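Long-range contact in inorganic pyrophosphatase (Thermus thermophilus, PDB 2PRD), which probably catalyses the magnesium-dependent hydrolysis of inorganic pyrophosphate to two phosphate ions, working as a homohexamer: residues 66-78 against 103-115. Sequence-based numbering, arbitrary orientation.
Sequences GDPLDGLVLSTYP and AKVIGVVAEDQRL
Over one face of the Arg-114 guanidinium lies the hydroxyl of Tyr-77, OH 3.8 Å from NH2, the ring and guanidinium planes 60° apart. In plane at the guanidinium edge sits Asp-112 CG, and Thr-76 CG2 covers the centre of one face of the Tyr-77 ring. Asp-112 suits this turn because OD1 receives Arg-114 N (an Asx turn) and NH1 from opposite faces of the carboxylate plane, while a water links OD2 to Thr-76 N. Arg-114 NH2 salt-bridges Glu-131 of a neighbouring subunit, and a leucine here would probably deprive that glutamate and Asp-112 of this positive partner.

Strands 70-74 and 103-109 run parallel, zipped by alternating backbone bonds such as Leu-72 N to Val-105 O, 2.8 Å. Gly-71 fits because a CB would clash with that oxygen. Leu-72 CB meets Ile-106 CD1 at 3.9 Å; on the other face the side chains of Val-73 and Val-109 cross at about a right angle, CG1 3.7 Å from CG2. These buried apolar groups suit faces where polar atoms would need partners.

Lys-104 bends at its last torsion (chi4 -39°), bringing NZ 3.0 Å from Asp-70 OD2, a salt bridge using that oxygen's anti lone pair; NZ also pairs with Asp-102, and OD2 with Tyr-55. Both aspartates are predicted magnesium ligands. The paired strands lie between strands 54-57 and 84-97, with helix 158-173 packed on Leu-69 and Val-105.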
ATOM      1  N   GLY A  66     -32.680 -14.953  -8.795  1.00 28.08           N
ATOM      2  CA  GLY A  66     -32.612 -15.735  -7.563  1.00 24.35           C
ATOM      3  C   GLY A  66     -31.562 -15.295  -6.614  1.00 24.79           C
ATOM      4  O   GLY A  66     -31.570 -15.888  -5.513  1.00 22.30           O
ATOM      5  N   ASP A  67     -30.709 -14.325  -6.962  1.00 25.03           N
ATOM      6  CA  ASP A  67     -29.676 -13.858  -5.952  1.00 16.49           C
ATOM      7  C   ASP A  67     -30.074 -12.493  -5.452  1.00 10.75           C
ATOM      8  O   ASP A  67     -30.953 -11.844  -6.061  1.00 19.45           O
ATOM      9  CB  ASP A  67     -28.326 -13.844  -6.637  1.00 27.11           C
ATOM     10  CG  ASP A  67     -27.639 -15.202  -6.658  1.00 42.28           C
ATOM     11  OD1 ASP A  67     -27.536 -15.844  -5.583  1.00 37.80           O
ATOM     12  OD2 ASP A  67     -27.183 -15.605  -7.759  1.00 48.58           O
ATOM     13  N   PRO A  68     -29.493 -12.017  -4.380  1.00 12.78           N
ATOM     14  CA  PRO A  68     -29.823 -10.657  -3.902  1.00 15.10           C
ATOM     15  C   PRO A  68     -29.433  -9.657  -4.973  1.00 12.16           C
ATOM     16  O   PRO A  68     -28.697 -10.064  -5.892  1.00 17.05           O
ATOM     17  CB  PRO A  68     -29.030 -10.513  -2.644  1.00 10.98           C
ATOM     18  CG  PRO A  68     -28.545 -11.876  -2.280  1.00 12.31           C
ATOM     19  CD  PRO A  68     -28.407 -12.619  -3.607  1.00 13.99           C
ATOM     20  N   LEU A  69     -29.925  -8.417  -4.879  1.00 12.17           N
ATOM     21  CA  LEU A  69     -29.507  -7.407  -5.908  1.00 12.05           C
ATOM     22  C   LEU A  69     -28.062  -6.958  -5.673  1.00 13.14           C
ATOM     23  O   LEU A  69     -27.679  -6.564  -4.551  1.00 14.03           O
ATOM     24  CB  LEU A  69     -30.493  -6.275  -5.781  1.00 11.72           C
ATOM     25  CG  LEU A  69     -30.503  -5.055  -6.665  1.00 20.73           C
ATOM     26  CD1 LEU A  69     -30.791  -5.350  -8.141  1.00 19.66           C
ATOM     27  CD2 LEU A  69     -31.551  -4.069  -6.124  1.00 16.37           C
ATOM     28  N   ASP A  70     -27.196  -7.019  -6.678  1.00 10.83           N
ATOM     29  CA  ASP A  70     -25.788  -6.627  -6.642  1.00 11.66           C
ATOM     30  C   ASP A  70     -25.557  -5.138  -6.913  1.00 13.55           C
ATOM     31  O   ASP A  70     -26.395  -4.573  -7.614  1.00 11.20           O
ATOM     32  CB  ASP A  70     -25.093  -7.241  -7.904  1.00 17.11           C
ATOM     33  CG  ASP A  70     -24.676  -8.644  -7.554  1.00 24.03           C
ATOM     34  OD1 ASP A  70     -24.591  -8.852  -6.327  1.00 38.61           O
ATOM     35  OD2 ASP A  70     -24.480  -9.449  -8.465  1.00 35.95           O
ATOM     36  N   GLY A  71     -24.445  -4.581  -6.478  1.00 12.03           N
ATOM     37  CA  GLY A  71     -24.220  -3.160  -6.779  1.00 10.87           C
ATOM     38  C   GLY A  71     -22.771  -2.759  -6.638  1.00  8.45           C
ATOM     39  O   GLY A  71     -22.037  -3.465  -5.964  1.00 10.10           O
ATOM     40  N   LEU A  72     -22.450  -1.646  -7.269  1.00  8.01           N
ATOM     41  CA  LEU A  72     -21.103  -1.056  -7.256  1.00  4.04           C
ATOM     42  C   LEU A  72     -21.103   0.281  -6.554  1.00  7.11           C
ATOM     43  O   LEU A  72     -21.911   1.140  -6.907  1.00 18.83           O
ATOM     44  CB  LEU A  72     -20.686  -0.920  -8.721  1.00 12.74           C
ATOM     45  CG  LEU A  72     -19.168  -0.911  -8.894  1.00 25.71           C
ATOM     46  CD1 LEU A  72     -18.633  -2.340  -8.828  1.00 28.21           C
ATOM     47  CD2 LEU A  72     -18.768  -0.267 -10.198  1.00 22.51           C
ATOM     48  N   VAL A  73     -20.275   0.475  -5.533  1.00  7.87           N
ATOM     49  CA  VAL A  73     -20.235   1.712  -4.751  1.00  7.83           C
ATOM     50  C   VAL A  73     -18.999   2.552  -5.039  1.00 12.75           C
ATOM     51  O   VAL A  73     -17.881   2.032  -5.111  1.00 11.27           O
ATOM     52  CB  VAL A  73     -20.201   1.348  -3.261  1.00 12.89           C
ATOM     53  CG1 VAL A  73     -20.327   2.544  -2.322  1.00  8.37           C
ATOM     54  CG2 VAL A  73     -21.285   0.330  -2.938  1.00 17.87           C
ATOM     55  N   LEU A  74     -19.237   3.852  -5.151  1.00  9.48           N
ATOM     56  CA  LEU A  74     -18.166   4.832  -5.382  1.00  5.83           C
ATOM     57  C   LEU A  74     -17.715   5.215  -3.986  1.00 10.47           C
ATOM     58  O   LEU A  74     -18.587   5.618  -3.171  1.00 11.56           O
ATOM     59  CB  LEU A  74     -18.769   5.992  -6.170  1.00  5.38           C
ATOM     60  CG  LEU A  74     -19.409   5.604  -7.500  1.00 10.05           C
ATOM     61  CD1 LEU A  74     -19.652   6.881  -8.325  1.00 12.01           C
ATOM     62  CD2 LEU A  74     -18.505   4.660  -8.262  1.00 14.53           C
ATOM     63  N   SER A  75     -16.449   5.057  -3.632  1.00  5.82           N
ATOM     64  CA  SER A  75     -16.005   5.388  -2.278  1.00  8.56           C
ATOM     65  C   SER A  75     -14.729   6.232  -2.363  1.00 11.99           C
ATOM     66  O   SER A  75     -14.144   6.142  -3.433  1.00 12.69           O
ATOM     67  CB  SER A  75     -15.603   4.109  -1.514  1.00  6.66           C
ATOM     68  OG  SER A  75     -14.873   3.278  -2.424  1.00 11.91           O
ATOM     69  N   THR A  76     -14.435   6.936  -1.291  1.00  8.81           N
ATOM     70  CA  THR A  76     -13.190   7.699  -1.194  1.00 10.46           C
ATOM     71  C   THR A  76     -12.041   6.735  -0.910  1.00  7.09           C
ATOM     72  O   THR A  76     -10.981   6.865  -1.552  1.00 14.99           O
ATOM     73  CB  THR A  76     -13.187   8.765  -0.071  1.00  7.08           C
ATOM     74  OG1 THR A  76     -14.223   9.700  -0.460  1.00 12.87           O
ATOM     75  CG2 THR A  76     -11.898   9.570  -0.076  1.00  4.73           C
ATOM     76  N   TYR A  77     -12.257   5.795  -0.043  1.00  8.21           N
ATOM     77  CA  TYR A  77     -11.253   4.776   0.339  1.00  8.79           C
ATOM     78  C   TYR A  77     -11.906   3.399   0.208  1.00 12.09           C
ATOM     79  O   TYR A  77     -13.078   3.260   0.610  1.00 14.16           O
ATOM     80  CB  TYR A  77     -10.808   4.981   1.793  1.00  4.93           C
ATOM     81  CG  TYR A  77     -10.417   6.360   2.232  1.00 10.91           C
ATOM     82  CD1 TYR A  77      -9.336   7.010   1.622  1.00 10.88           C
ATOM     83  CD2 TYR A  77     -11.041   7.006   3.303  1.00  8.40           C
ATOM     84  CE1 TYR A  77      -8.923   8.274   2.016  1.00  6.08           C
ATOM     85  CE2 TYR A  77     -10.642   8.272   3.663  1.00  9.50           C
ATOM     86  CZ  TYR A  77      -9.584   8.883   3.047  1.00  9.14           C
ATOM     87  OH  TYR A  77      -9.169  10.138   3.453  1.00  9.26           O
ATOM     88  N   PRO A  78     -11.171   2.449  -0.365  1.00 11.07           N
ATOM     89  CA  PRO A  78     -11.726   1.091  -0.574  1.00  5.82           C
ATOM     90  C   PRO A  78     -12.168   0.523   0.756  1.00  8.46           C
ATOM     91  O   PRO A  78     -11.544   0.806   1.803  1.00 11.36           O
ATOM     92  CB  PRO A  78     -10.567   0.315  -1.193  1.00  4.67           C
ATOM     93  CG  PRO A  78      -9.680   1.394  -1.794  1.00  7.23           C
ATOM     94  CD  PRO A  78      -9.778   2.583  -0.813  1.00  4.85           C
ATOM     95  N   ALA A 103     -29.082  -6.269 -13.736  1.00 20.87           N
ATOM     96  CA  ALA A 103     -29.074  -4.835 -13.471  1.00 18.38           C
ATOM     97  C   ALA A 103     -28.267  -4.694 -12.179  1.00 18.60           C
ATOM     98  O   ALA A 103     -28.634  -5.468 -11.284  1.00 20.72           O
ATOM     99  CB  ALA A 103     -30.450  -4.281 -13.142  1.00 17.03           C
ATOM    100  N   LYS A 104     -27.281  -3.828 -12.181  1.00 19.50           N
ATOM    101  CA  LYS A 104     -26.507  -3.628 -10.911  1.00 10.27           C
ATOM    102  C   LYS A 104     -26.846  -2.250 -10.411  1.00  8.88           C
ATOM    103  O   LYS A 104     -27.056  -1.376 -11.258  1.00 16.09           O
ATOM    104  CB  LYS A 104     -25.011  -3.827 -11.260  1.00  7.59           C
ATOM    105  CG  LYS A 104     -24.867  -5.324 -11.594  1.00 14.16           C
ATOM    106  CD  LYS A 104     -23.450  -5.794 -11.656  1.00 18.44           C
ATOM    107  CE  LYS A 104     -23.285  -7.264 -11.903  1.00 18.24           C
ATOM    108  NZ  LYS A 104     -24.248  -8.153 -11.205  1.00 25.15           N
ATOM    109  N   VAL A 105     -26.922  -2.061  -9.103  1.00  8.84           N
ATOM    110  CA  VAL A 105     -27.218  -0.730  -8.521  1.00  9.86           C
ATOM    111  C   VAL A 105     -25.923   0.067  -8.451  1.00 10.85           C
ATOM    112  O   VAL A 105     -24.866  -0.560  -8.293  1.00 12.21           O
ATOM    113  CB  VAL A 105     -27.873  -0.926  -7.157  1.00  9.89           C
ATOM    114  CG1 VAL A 105     -27.918   0.326  -6.299  1.00 18.08           C
ATOM    115  CG2 VAL A 105     -29.299  -1.491  -7.319  1.00 17.21           C
ATOM    116  N   ILE A 106     -25.926   1.354  -8.685  1.00  7.36           N
ATOM    117  CA  ILE A 106     -24.738   2.209  -8.639  1.00  5.74           C
ATOM    118  C   ILE A 106     -24.993   3.050  -7.380  1.00 10.34           C
ATOM    119  O   ILE A 106     -26.083   3.623  -7.271  1.00 11.44           O
ATOM    120  CB  ILE A 106     -24.524   3.045  -9.888  1.00  8.15           C
ATOM    121  CG1 ILE A 106     -24.333   2.149 -11.134  1.00  5.09           C
ATOM    122  CG2 ILE A 106     -23.326   3.989  -9.850  1.00 11.42           C
ATOM    123  CD1 ILE A 106     -23.138   1.240 -10.909  1.00 12.70           C
ATOM    124  N   GLY A 107     -24.040   3.064  -6.429  1.00  6.19           N
ATOM    125  CA  GLY A 107     -24.340   3.899  -5.250  1.00 12.30           C
ATOM    126  C   GLY A 107     -23.090   4.611  -4.763  1.00  9.52           C
ATOM    127  O   GLY A 107     -22.034   4.422  -5.358  1.00 10.17           O
ATOM    128  N   VAL A 108     -23.285   5.441  -3.744  1.00 10.33           N
ATOM    129  CA  VAL A 108     -22.152   6.181  -3.200  1.00 12.24           C
ATOM    130  C   VAL A 108     -22.214   5.959  -1.689  1.00 14.24           C
ATOM    131  O   VAL A 108     -23.331   5.808  -1.255  1.00 16.06           O
ATOM    132  CB  VAL A 108     -22.239   7.694  -3.442  1.00 20.29           C
ATOM    133  CG1 VAL A 108     -21.834   8.036  -4.869  1.00 16.49           C
ATOM    134  CG2 VAL A 108     -23.646   8.211  -3.238  1.00 17.47           C
ATOM    135  N   VAL A 109     -21.074   5.991  -1.037  1.00  7.95           N
ATOM    136  CA  VAL A 109     -21.071   5.878   0.427  1.00  7.59           C
ATOM    137  C   VAL A 109     -21.876   7.071   0.928  1.00  8.25           C
ATOM    138  O   VAL A 109     -21.497   8.211   0.656  1.00 10.64           O
ATOM    139  CB  VAL A 109     -19.608   5.950   0.872  1.00  8.76           C
ATOM    140  CG1 VAL A 109     -19.405   6.135   2.360  1.00  3.14           C
ATOM    141  CG2 VAL A 109     -18.964   4.614   0.434  1.00  5.16           C
ATOM    142  N   ALA A 110     -22.953   6.788   1.651  1.00  7.89           N
ATOM    143  CA  ALA A 110     -23.877   7.788   2.143  1.00  7.76           C
ATOM    144  C   ALA A 110     -23.276   8.721   3.178  1.00 14.40           C
ATOM    145  O   ALA A 110     -23.617   9.909   3.248  1.00 11.98           O
ATOM    146  CB  ALA A 110     -25.099   7.102   2.750  1.00 10.18           C
ATOM    147  N   GLU A 111     -22.399   8.185   4.002  1.00 11.42           N
ATOM    148  CA  GLU A 111     -21.784   9.000   5.073  1.00 12.60           C
ATOM    149  C   GLU A 111     -20.404   9.490   4.728  1.00 11.82           C
ATOM    150  O   GLU A 111     -19.538   9.327   5.570  1.00 10.86           O
ATOM    151  CB  GLU A 111     -21.755   8.194   6.377  1.00 17.36           C
ATOM    152  CG  GLU A 111     -23.139   7.813   6.884  1.00 22.44           C
ATOM    153  CD  GLU A 111     -23.901   9.010   7.422  1.00 24.86           C
ATOM    154  OE1 GLU A 111     -23.284   9.981   7.895  1.00 26.86           O
ATOM    155  OE2 GLU A 111     -25.153   9.022   7.379  1.00 37.27           O
ATOM    156  N   ASP A 112     -20.191  10.065   3.570  1.00 14.80           N
ATOM    157  CA  ASP A 112     -18.878  10.619   3.176  1.00  9.29           C
ATOM    158  C   ASP A 112     -19.255  11.963   2.535  1.00 13.83           C
ATOM    159  O   ASP A 112     -19.916  11.871   1.502  1.00 14.03           O
ATOM    160  CB  ASP A 112     -18.140   9.725   2.212  1.00  6.98           C
ATOM    161  CG  ASP A 112     -16.763  10.244   1.808  1.00 10.04           C
ATOM    162  OD1 ASP A 112     -16.477  11.421   2.031  1.00 13.27           O
ATOM    163  OD2 ASP A 112     -15.970   9.532   1.149  1.00 10.31           O
ATOM    164  N   GLN A 113     -18.928  13.054   3.209  1.00 12.92           N
ATOM    165  CA  GLN A 113     -19.218  14.398   2.705  1.00 10.78           C
ATOM    166  C   GLN A 113     -18.594  14.721   1.378  1.00 11.38           C
ATOM    167  O   GLN A 113     -19.106  15.611   0.661  1.00 10.49           O
ATOM    168  CB  GLN A 113     -18.772  15.471   3.727  1.00 15.89           C
ATOM    169  CG  GLN A 113     -19.616  15.295   4.998  1.00 23.21           C
ATOM    170  CD  GLN A 113     -19.303  16.384   6.018  1.00 29.20           C
ATOM    171  OE1 GLN A 113     -19.231  17.529   5.581  1.00 29.32           O
ATOM    172  NE2 GLN A 113     -19.142  16.064   7.292  1.00 28.81           N
ATOM    173  N   ARG A 114     -17.518  14.018   1.023  1.00  8.05           N
ATOM    174  CA  ARG A 114     -16.879  14.275  -0.273  1.00  9.26           C
ATOM    175  C   ARG A 114     -17.763  13.827  -1.413  1.00 12.30           C
ATOM    176  O   ARG A 114     -17.440  14.199  -2.574  1.00 16.64           O
ATOM    177  CB  ARG A 114     -15.564  13.498  -0.375  1.00  5.25           C
ATOM    178  CG  ARG A 114     -14.475  13.963   0.564  1.00 12.12           C
ATOM    179  CD  ARG A 114     -13.292  12.986   0.496  1.00  5.56           C
ATOM    180  NE  ARG A 114     -12.475  13.136   1.682  1.00  5.98           N
ATOM    181  CZ  ARG A 114     -12.663  12.622   2.882  1.00 14.61           C
ATOM    182  NH1 ARG A 114     -13.641  11.834   3.288  1.00 10.58           N
ATOM    183  NH2 ARG A 114     -11.724  12.972   3.765  1.00  2.14           N
ATOM    184  N   LEU A 115     -18.809  13.056  -1.110  1.00 13.85           N
ATOM    185  CA  LEU A 115     -19.644  12.547  -2.228  1.00 11.23           C
ATOM    186  C   LEU A 115     -21.071  13.035  -2.222  1.00 14.09           C
ATOM    187  O   LEU A 115     -21.887  12.550  -3.040  1.00 17.20           O
ATOM    188  CB  LEU A 115     -19.629  11.009  -2.190  1.00 14.45           C
ATOM    189  CG  LEU A 115     -18.244  10.358  -2.122  1.00 24.04           C
ATOM    190  CD1 LEU A 115     -18.325   8.872  -1.752  1.00 19.49           C
ATOM    191  CD2 LEU A 115     -17.572  10.524  -3.472  1.00 17.95           C
TER
HETATM  192  O   HOH W   1     -27.478  -7.783  -9.699  1.00 37.97           O
HETATM  193  O   HOH W   2     -16.094   6.791   0.715  1.00 11.96           O